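Long-range contacts in choline dehydrogenase and related flavoproteins (Aspergillus oryzae, PDB 3Q9T), which oxidises formate as a flavoenzyme of the glucose-methanol-choline oxidoreductase family, carrying 8-formyl-FAD at its catalytic site: residues 161-166 with 320-325; 167-172 with 475-480. All blocks are in the same frame, centred on the assembly; numbering follows the deposited sequence.

Contact 1. Residues 161-166 with 320-325; sequences ELIDEM and FGMDDV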
ATOM      1  N   GLU A 161      34.818  12.193   1.052  1.00 25.23           N
ATOM      2  CA  GLU A 161      36.086  11.813   1.671  1.00 26.06           C
ATOM      3  C   GLU A 161      36.213  10.314   1.467  1.00 25.37           C
ATOM      4  O   GLU A 161      35.604   9.527   2.195  1.00 20.53           O
ATOM      5  CB  GLU A 161      36.099  12.231   3.155  1.00 23.27           C
ATOM      6  CG  GLU A 161      35.881  13.761   3.300  1.00 22.45           C
ATOM      7  CD  GLU A 161      35.697  14.272   4.736  1.00 29.79           C
ATOM      8  OE1 GLU A 161      36.226  15.371   5.042  1.00 29.47           O
ATOM      9  OE2 GLU A 161      35.006  13.611   5.546  1.00 24.16           O
ATOM     10  N   LEU A 162      36.981   9.930   0.444  1.00 16.26           N
ATOM     11  CA  LEU A 162      36.959   8.571  -0.078  1.00 19.50           C
ATOM     12  C   LEU A 162      37.343   7.504   0.943  1.00 30.13           C
ATOM     13  O   LEU A 162      38.308   7.670   1.687  1.00 32.42           O
ATOM     14  CB  LEU A 162      37.844   8.467  -1.323  1.00 18.23           C
ATOM     15  CG  LEU A 162      37.288   9.277  -2.492  1.00 24.13           C
ATOM     16  CD1 LEU A 162      38.264   9.323  -3.666  1.00 24.25           C
ATOM     17  CD2 LEU A 162      35.915   8.732  -2.920  1.00 21.00           C
ATOM     18  N   ILE A 163      36.572   6.418   0.980  1.00 23.33           N
ATOM     19  CA  ILE A 163      36.915   5.249   1.794  1.00 26.99           C
ATOM     20  C   ILE A 163      38.032   4.441   1.122  1.00 27.79           C
ATOM     21  O   ILE A 163      37.855   3.991  -0.013  1.00 23.91           O
ATOM     22  CB  ILE A 163      35.703   4.302   1.936  1.00 27.01           C
ATOM     23  CG1 ILE A 163      34.519   5.038   2.565  1.00 32.01           C
ATOM     24  CG2 ILE A 163      36.077   3.070   2.766  1.00 26.19           C
ATOM     25  CD1 ILE A 163      33.242   4.196   2.654  1.00 21.49           C
ATOM     26  N   ASP A 164      39.162   4.232   1.808  1.00 29.00           N
ATOM     27  CA  ASP A 164      40.298   3.519   1.189  1.00 35.05           C
ATOM     28  C   ASP A 164      39.961   2.118   0.644  1.00 27.56           C
ATOM     29  O   ASP A 164      40.299   1.787  -0.492  1.00 25.92           O
ATOM     30  CB  ASP A 164      41.498   3.441   2.142  1.00 38.05           C
ATOM     31  CG  ASP A 164      42.216   4.778   2.284  1.00 59.53           C
ATOM     32  OD1 ASP A 164      42.911   4.991   3.302  1.00 54.85           O
ATOM     33  OD2 ASP A 164      42.080   5.627   1.372  1.00 57.36           O
ATOM     34  N   GLU A 165      39.297   1.313   1.465  1.00 28.73           N
ATOM     35  CA  GLU A 165      38.898  -0.037   1.094  1.00 30.21           C
ATOM     36  C   GLU A 165      38.004  -0.082  -0.146  1.00 29.18           C
ATOM     37  O   GLU A 165      37.941  -1.099  -0.833  1.00 35.09           O
ATOM     38  CB  GLU A 165      38.186  -0.684   2.271  1.00 31.11           C
ATOM     39  CG  GLU A 165      37.638  -2.067   1.994  1.00 50.31           C
ATOM     40  CD  GLU A 165      37.070  -2.722   3.245  1.00 51.18           C
ATOM     41  OE1 GLU A 165      36.942  -2.021   4.276  1.00 51.18           O
ATOM     42  OE2 GLU A 165      36.757  -3.934   3.195  1.00 57.31           O
ATOM     43  N   MET A 166      37.325   1.020  -0.447  1.00 28.02           N
ATOM     44  CA  MET A 166      36.447   1.068  -1.620  1.00 25.04           C
ATOM     45  C   MET A 166      37.132   1.500  -2.919  1.00 27.70           C
ATOM     46  O   MET A 166      36.479   1.571  -3.965  1.00 22.38           O
ATOM     47  CB  MET A 166      35.234   1.973  -1.366  1.00 22.93           C
ATOM     48  CG  MET A 166      34.201   1.390  -0.414  1.00 21.14           C
ATOM     49  SD  MET A 166      33.543  -0.224  -0.897  1.00 24.36           S
ATOM     50  CE  MET A 166      34.507  -1.315   0.167  1.00 21.06           C
ATOM     51  N   PHE A 320      34.083  -5.510  -1.539  1.00 24.11           N
ATOM     52  CA  PHE A 320      33.635  -4.526  -2.530  1.00 19.04           C
ATOM     53  C   PHE A 320      32.354  -3.808  -2.103  1.00 18.47           C
ATOM     54  O   PHE A 320      31.682  -3.158  -2.892  1.00 19.66           O
ATOM     55  CB  PHE A 320      33.540  -5.156  -3.923  1.00 23.15           C
ATOM     56  CG  PHE A 320      34.886  -5.487  -4.509  1.00 22.05           C
ATOM     57  CD1 PHE A 320      35.561  -4.557  -5.295  1.00 22.26           C
ATOM     58  CD2 PHE A 320      35.499  -6.699  -4.227  1.00 22.79           C
ATOM     59  CE1 PHE A 320      36.803  -4.839  -5.815  1.00 26.24           C
ATOM     60  CE2 PHE A 320      36.748  -6.994  -4.746  1.00 30.16           C
ATOM     61  CZ  PHE A 320      37.406  -6.063  -5.539  1.00 24.32           C
ATOM     62  N   GLY A 321      32.049  -3.911  -0.818  1.00 17.28           N
ATOM     63  CA  GLY A 321      31.014  -3.103  -0.214  1.00 18.94           C
ATOM     64  C   GLY A 321      31.346  -2.997   1.256  1.00 20.53           C
ATOM     65  O   GLY A 321      32.236  -3.685   1.722  1.00 25.97           O
ATOM     66  N   MET A 322      30.627  -2.158   1.984  1.00 21.58           N
ATOM     67  CA  MET A 322      30.983  -1.843   3.357  1.00 19.79           C
ATOM     68  C   MET A 322      30.173  -2.583   4.414  1.00 23.51           C
ATOM     69  O   MET A 322      30.331  -2.332   5.614  1.00 27.66           O
ATOM     70  CB  MET A 322      30.866  -0.335   3.553  1.00 21.90           C
ATOM     71  CG  MET A 322      31.843   0.444   2.676  1.00 20.12           C
ATOM     72  SD  MET A 322      33.540   0.068   3.137  1.00 27.27           S
ATOM     73  CE  MET A 322      33.524   0.478   4.894  1.00 21.34           C
ATOM     74  N   ASP A 323      29.308  -3.494   3.976  1.00 19.73           N
ATOM     75  CA  ASP A 323      28.418  -4.208   4.887  1.00 24.21           C
ATOM     76  C   ASP A 323      29.145  -4.808   6.090  1.00 32.31           C
ATOM     77  O   ASP A 323      28.678  -4.709   7.232  1.00 25.14           O
ATOM     78  CB  ASP A 323      27.663  -5.316   4.141  1.00 19.82           C
ATOM     79  CG  ASP A 323      26.939  -4.799   2.903  1.00 26.36           C
ATOM     80  OD1 ASP A 323      27.588  -4.159   2.043  1.00 22.74           O
ATOM     81  OD2 ASP A 323      25.717  -5.033   2.796  1.00 20.58           O
ATOM     82  N   ASP A 324      30.282  -5.445   5.836  1.00 28.71           N
ATOM     83  CA  ASP A 324      30.966  -6.191   6.892  1.00 35.58           C
ATOM     84  C   ASP A 324      31.657  -5.270   7.897  1.00 31.84           C
ATOM     85  O   ASP A 324      32.042  -5.697   8.980  1.00 30.89           O
ATOM     86  CB  ASP A 324      31.969  -7.180   6.305  1.00 28.15           C
ATOM     87  CG  ASP A 324      32.059  -8.463   7.120  1.00 42.30           C
ATOM     88  OD1 ASP A 324      30.992  -9.029   7.463  1.00 39.79           O
ATOM     89  OD2 ASP A 324      33.192  -8.896   7.431  1.00 50.92           O
ATOM     90  N   VAL A 325      31.806  -4.006   7.525  1.00 26.97           N
ATOM     91  CA  VAL A 325      32.471  -3.044   8.378  1.00 24.94           C
ATOM     92  C   VAL A 325      31.460  -2.193   9.133  1.00 31.56           C
ATOM     93  O   VAL A 325      31.595  -1.979  10.336  1.00 29.18           O
ATOM     94  CB  VAL A 325      33.383  -2.121   7.567  1.00 31.51           C
ATOM     95  CG1 VAL A 325      34.101  -1.158   8.498  1.00 26.81           C
ATOM     96  CG2 VAL A 325      34.375  -2.943   6.722  1.00 24.24           C
TER

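Contact 2. Residues 167-172 with 475-480; sequences APFREN and EGFKDL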
ATOM      1  N   ALA A 167      38.431   1.794  -2.858  1.00 18.99           N
ATOM      2  CA  ALA A 167      39.173   2.179  -4.065  1.00 28.64           C
ATOM      3  C   ALA A 167      39.059   1.169  -5.230  1.00 21.55           C
ATOM      4  O   ALA A 167      38.792   1.567  -6.368  1.00 28.82           O
ATOM      5  CB  ALA A 167      40.659   2.495  -3.734  1.00 23.39           C
ATOM      6  N   PRO A 168      39.269  -0.131  -4.957  1.00 22.46           N
ATOM      7  CA  PRO A 168      39.065  -1.165  -5.990  1.00 23.63           C
ATOM      8  C   PRO A 168      37.646  -1.148  -6.591  1.00 26.84           C
ATOM      9  O   PRO A 168      37.463  -1.331  -7.800  1.00 20.38           O
ATOM     10  CB  PRO A 168      39.297  -2.468  -5.226  1.00 22.69           C
ATOM     11  CG  PRO A 168      40.256  -2.091  -4.132  1.00 23.31           C
ATOM     12  CD  PRO A 168      39.804  -0.706  -3.705  1.00 24.09           C
ATOM     13  N   PHE A 169      36.654  -0.923  -5.738  1.00 27.19           N
ATOM     14  CA  PHE A 169      35.267  -0.760  -6.174  1.00 21.61           C
ATOM     15  C   PHE A 169      35.142   0.441  -7.114  1.00 23.74           C
ATOM     16  O   PHE A 169      34.674   0.314  -8.252  1.00 24.67           O
ATOM     17  CB  PHE A 169      34.374  -0.622  -4.934  1.00 27.60           C
ATOM     18  CG  PHE A 169      32.992  -0.107  -5.214  1.00 30.92           C
ATOM     19  CD1 PHE A 169      32.739   1.256  -5.240  1.00 22.71           C
ATOM     20  CD2 PHE A 169      31.930  -0.988  -5.406  1.00 28.58           C
ATOM     21  CE1 PHE A 169      31.456   1.735  -5.483  1.00 23.37           C
ATOM     22  CE2 PHE A 169      30.642  -0.508  -5.644  1.00 25.64           C
ATOM     23  CZ  PHE A 169      30.406   0.850  -5.672  1.00 19.84           C
ATOM     24  N   ARG A 170      35.608   1.605  -6.669  1.00 22.24           N
ATOM     25  CA  ARG A 170      35.554   2.787  -7.534  1.00 19.73           C
ATOM     26  C   ARG A 170      36.262   2.571  -8.869  1.00 22.24           C
ATOM     27  O   ARG A 170      35.782   3.018  -9.928  1.00 24.44           O
ATOM     28  CB  ARG A 170      36.118   4.022  -6.826  1.00 21.16           C
ATOM     29  CG  ARG A 170      35.374   4.383  -5.535  1.00 23.41           C
ATOM     30  CD  ARG A 170      35.811   5.748  -5.036  1.00 21.69           C
ATOM     31  NE  ARG A 170      37.214   5.767  -4.647  1.00 22.10           N
ATOM     32  CZ  ARG A 170      37.660   5.406  -3.447  1.00 26.99           C
ATOM     33  NH1 ARG A 170      36.814   4.996  -2.504  1.00 21.83           N
ATOM     34  NH2 ARG A 170      38.958   5.455  -3.189  1.00 26.35           N
ATOM     35  N   GLU A 171      37.407   1.895  -8.823  1.00 23.63           N
ATOM     36  CA  GLU A 171      38.213   1.689 -10.030  1.00 29.43           C
ATOM     37  C   GLU A 171      37.490   0.781 -11.033  1.00 20.59           C
ATOM     38  O   GLU A 171      37.451   1.069 -12.229  1.00 29.26           O
ATOM     39  CB  GLU A 171      39.596   1.136  -9.668  1.00 27.21           C
ATOM     40  CG  GLU A 171      40.048  -0.045 -10.524  1.00 50.27           C
ATOM     41  CD  GLU A 171      41.168   0.308 -11.495  1.00 67.50           C
ATOM     42  OE1 GLU A 171      41.072   1.358 -12.172  1.00 71.38           O
ATOM     43  OE2 GLU A 171      42.145  -0.469 -11.577  1.00 65.89           O
ATOM     44  N   ASN A 172      36.886  -0.296 -10.540  1.00 23.91           N
ATOM     45  CA  ASN A 172      36.085  -1.171 -11.402  1.00 25.99           C
ATOM     46  C   ASN A 172      34.816  -0.532 -11.987  1.00 25.43           C
ATOM     47  O   ASN A 172      34.492  -0.751 -13.158  1.00 19.37           O
ATOM     48  CB  ASN A 172      35.755  -2.464 -10.685  1.00 23.58           C
ATOM     49  CG  ASN A 172      36.923  -3.435 -10.688  1.00 27.01           C
ATOM     50  OD1 ASN A 172      37.160  -4.132 -11.672  1.00 31.90           O
ATOM     51  ND2 ASN A 172      37.665  -3.471  -9.589  1.00 23.68           N
ATOM     52  N   GLU A 475      33.411  -3.665 -18.120  1.00 21.03           N
ATOM     53  CA  GLU A 475      34.783  -4.062 -17.830  1.00 23.81           C
ATOM     54  C   GLU A 475      35.125  -3.924 -16.348  1.00 25.78           C
ATOM     55  O   GLU A 475      34.815  -2.911 -15.712  1.00 25.38           O
ATOM     56  CB  GLU A 475      35.740  -3.207 -18.670  1.00 27.42           C
ATOM     57  CG  GLU A 475      37.202  -3.564 -18.543  1.00 45.82           C
ATOM     58  CD  GLU A 475      38.119  -2.545 -19.219  1.00 55.57           C
ATOM     59  OE1 GLU A 475      37.658  -1.848 -20.154  1.00 56.85           O
ATOM     60  OE2 GLU A 475      39.300  -2.439 -18.810  1.00 52.05           O
ATOM     61  N   GLY A 476      35.776  -4.937 -15.793  1.00 27.47           N
ATOM     62  CA  GLY A 476      36.163  -4.886 -14.394  1.00 20.49           C
ATOM     63  C   GLY A 476      35.007  -5.237 -13.469  1.00 24.79           C
ATOM     64  O   GLY A 476      35.065  -6.237 -12.755  1.00 19.37           O
ATOM     65  N   PHE A 477      33.945  -4.429 -13.479  1.00 22.75           N
ATOM     66  CA  PHE A 477      32.853  -4.659 -12.539  1.00 19.46           C
ATOM     67  C   PHE A 477      32.123  -5.964 -12.795  1.00 20.00           C
ATOM     68  O   PHE A 477      31.575  -6.544 -11.877  1.00 19.13           O
ATOM     69  CB  PHE A 477      31.856  -3.503 -12.476  1.00 21.19           C
ATOM     70  CG  PHE A 477      31.251  -3.315 -11.107  1.00 23.57           C
ATOM     71  CD1 PHE A 477      30.200  -4.115 -10.681  1.00 18.09           C
ATOM     72  CD2 PHE A 477      31.757  -2.357 -10.236  1.00 25.45           C
ATOM     73  CE1 PHE A 477      29.655  -3.961  -9.419  1.00 24.26           C
ATOM     74  CE2 PHE A 477      31.213  -2.192  -8.971  1.00 26.18           C
ATOM     75  CZ  PHE A 477      30.153  -3.005  -8.563  1.00 21.71           C
ATOM     76  N   LYS A 478      32.126  -6.439 -14.037  1.00 22.90           N
ATOM     77  CA  LYS A 478      31.398  -7.663 -14.341  1.00 18.54           C
ATOM     78  C   LYS A 478      31.884  -8.809 -13.461  1.00 21.77           C
ATOM     79  O   LYS A 478      31.129  -9.712 -13.117  1.00 26.71           O
ATOM     80  CB  LYS A 478      31.516  -8.016 -15.822  1.00 22.21           C
ATOM     81  CG  LYS A 478      32.929  -8.219 -16.344  1.00 22.18           C
ATOM     82  CD  LYS A 478      32.849  -8.756 -17.786  1.00 33.97           C
ATOM     83  CE  LYS A 478      34.151  -9.374 -18.234  1.00 45.99           C
ATOM     84  NZ  LYS A 478      34.639 -10.403 -17.264  1.00 41.39           N
ATOM     85  N   ASP A 479      33.152  -8.760 -13.084  1.00 24.53           N
ATOM     86  CA  ASP A 479      33.735  -9.815 -12.270  1.00 24.07           C
ATOM     87  C   ASP A 479      33.419  -9.687 -10.782  1.00 30.34           C
ATOM     88  O   ASP A 479      33.771 -10.572 -10.004  1.00 32.40           O
ATOM     89  CB  ASP A 479      35.250  -9.857 -12.479  1.00 28.56           C
ATOM     90  CG  ASP A 479      35.629 -10.359 -13.870  1.00 44.46           C
ATOM     91  OD1 ASP A 479      35.041 -11.382 -14.311  1.00 33.58           O
ATOM     92  OD2 ASP A 479      36.500  -9.725 -14.514  1.00 38.58           O
ATOM     93  N   LEU A 480      32.761  -8.602 -10.377  1.00 23.94           N
ATOM     94  CA  LEU A 480      32.506  -8.389  -8.945  1.00 26.91           C
ATOM     95  C   LEU A 480      31.145  -8.914  -8.500  1.00 22.73           C
ATOM     96  O   LEU A 480      30.930  -9.207  -7.328  1.00 26.96           O
ATOM     97  CB  LEU A 480      32.627  -6.909  -8.598  1.00 17.48           C
ATOM     98  CG  LEU A 480      33.983  -6.303  -8.965  1.00 26.62           C
ATOM     99  CD1 LEU A 480      34.037  -4.816  -8.610  1.00 19.23           C
ATOM    100  CD2 LEU A 480      35.095  -7.070  -8.263  1.00 31.32           C
TER

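Contact 1. Residues 161-166 with 320-325
Met166 and Met322 carry most of this contact, and their bent chains bring two thioether ends together at a slant. The CE methyl of Met166 lies 3.4 Å from Met322 SD, the closest approach between the two segments, while Met166 CG is 3.8 Å from the same sulfur. Met322 SD is thus packed against both the CG and the CE of one partner side chain. Neither CB aims at the opposite segment. In Met322 the turn at chi2 (-64°) brings the sulfur toward 161-166, and in Met166 a similar bend at chi2 takes SD along the backbone of the other loop. There it sits 3.9 Å from Gly321 CA, and CE goes on to 3.6 Å from Gly321 O.

Ile163 meets Met322 tip to tip. Its CG2 lies 3.9 Å from Met322 SD and its CD1 4.0 Å from Met322 CG, so Ile163 and Met166 both pack on the Met322 side chain. All of these residues are buried, and no hydrogen bond joins the segments.

Glu165 makes the looser, more solvent-accessible flank. Its extended chain comes from the direction opposite to Val325, and OE1 stops 3.7 Å from Val325 CG2, a carboxylate beside a methyl with no polar pairing across the contact.

The contact is structural packing away from the annotated sites. It joins the loop between strand 155-159 and helix 167-179 to the turn before helix 323-327 and that helix's first residues. Glu354 of strand 353-358 accepts a hydrogen bond from Ile163 N and touches Met166, while Phe320 reaches past the contact to Pro168, Phe169 and Asn172 of helix 167-179.

Contact 2. Residues 167-172 with 475-480
Asn172 points its CB from helix 167-179 toward residues 475-480, and each atom of the side chain finds a partner. CB rests 3.6 Å from Leu480 CD1 and is also near the Phe477 ring, at 4.0 Å from CD2. The next atom, CG, still lies on Leu480, 3.8 Å from CD1. A chi2 of -81° turns OD1 to Gly476 and ND2 back to its own helix. OD1 presses on the glycine backbone, 3.0 Å from Gly476 CA, an approach made possible by the missing side chain. ND2, also near Leu480 CD1, donates to Pro168 O at 2.8 Å (N-H...O 156°). That carbonyl also takes the helical bond from Asn172 N, the two donors arriving from opposite faces of its plane.

Deeper in, Phe169 and Phe477 meet obliquely, their planes at 76° and their CE2 atoms 3.8 Å apart. Leu480 CD1 sits over one face of the Phe477 ring, toward the rim. Leu417 of strand 415-423 touches both phenylalanines.

Away from the annotated sites, this packing joins helix 167-179 to the connection between helix 454-473 and strand 481-485, which includes a 3-10 turn. No hydrogen bond crosses. Asn172 OD1 and Gly476 O, both acceptors, stand only 3.2 Å apart, probably mildly unfavourable. Cohesion therefore appears to come from aromatic and aliphatic packing, with the amide held in orientation by its bond to the helix.

Contact 1 is the more buried of the two, contact 2 only partly so, and both lie well out from the centre of the chain, their own centres about 13 Å apart. They share one continuous piece of chain: 161-166 runs directly into helix 167-179, which supplies 167-172. The ring of Phe320 bridges them by packing on Leu480, and Arg170 NH1 probably bonds to Ile163 O. Though both rely on packing, their chemistry differs. Thioethers and a branched aliphatic chain fill contact 1, whereas contact 2 combines an aromatic pair on its inner side with an amide oxygen pressed on a glycine backbone in the more exposed loop.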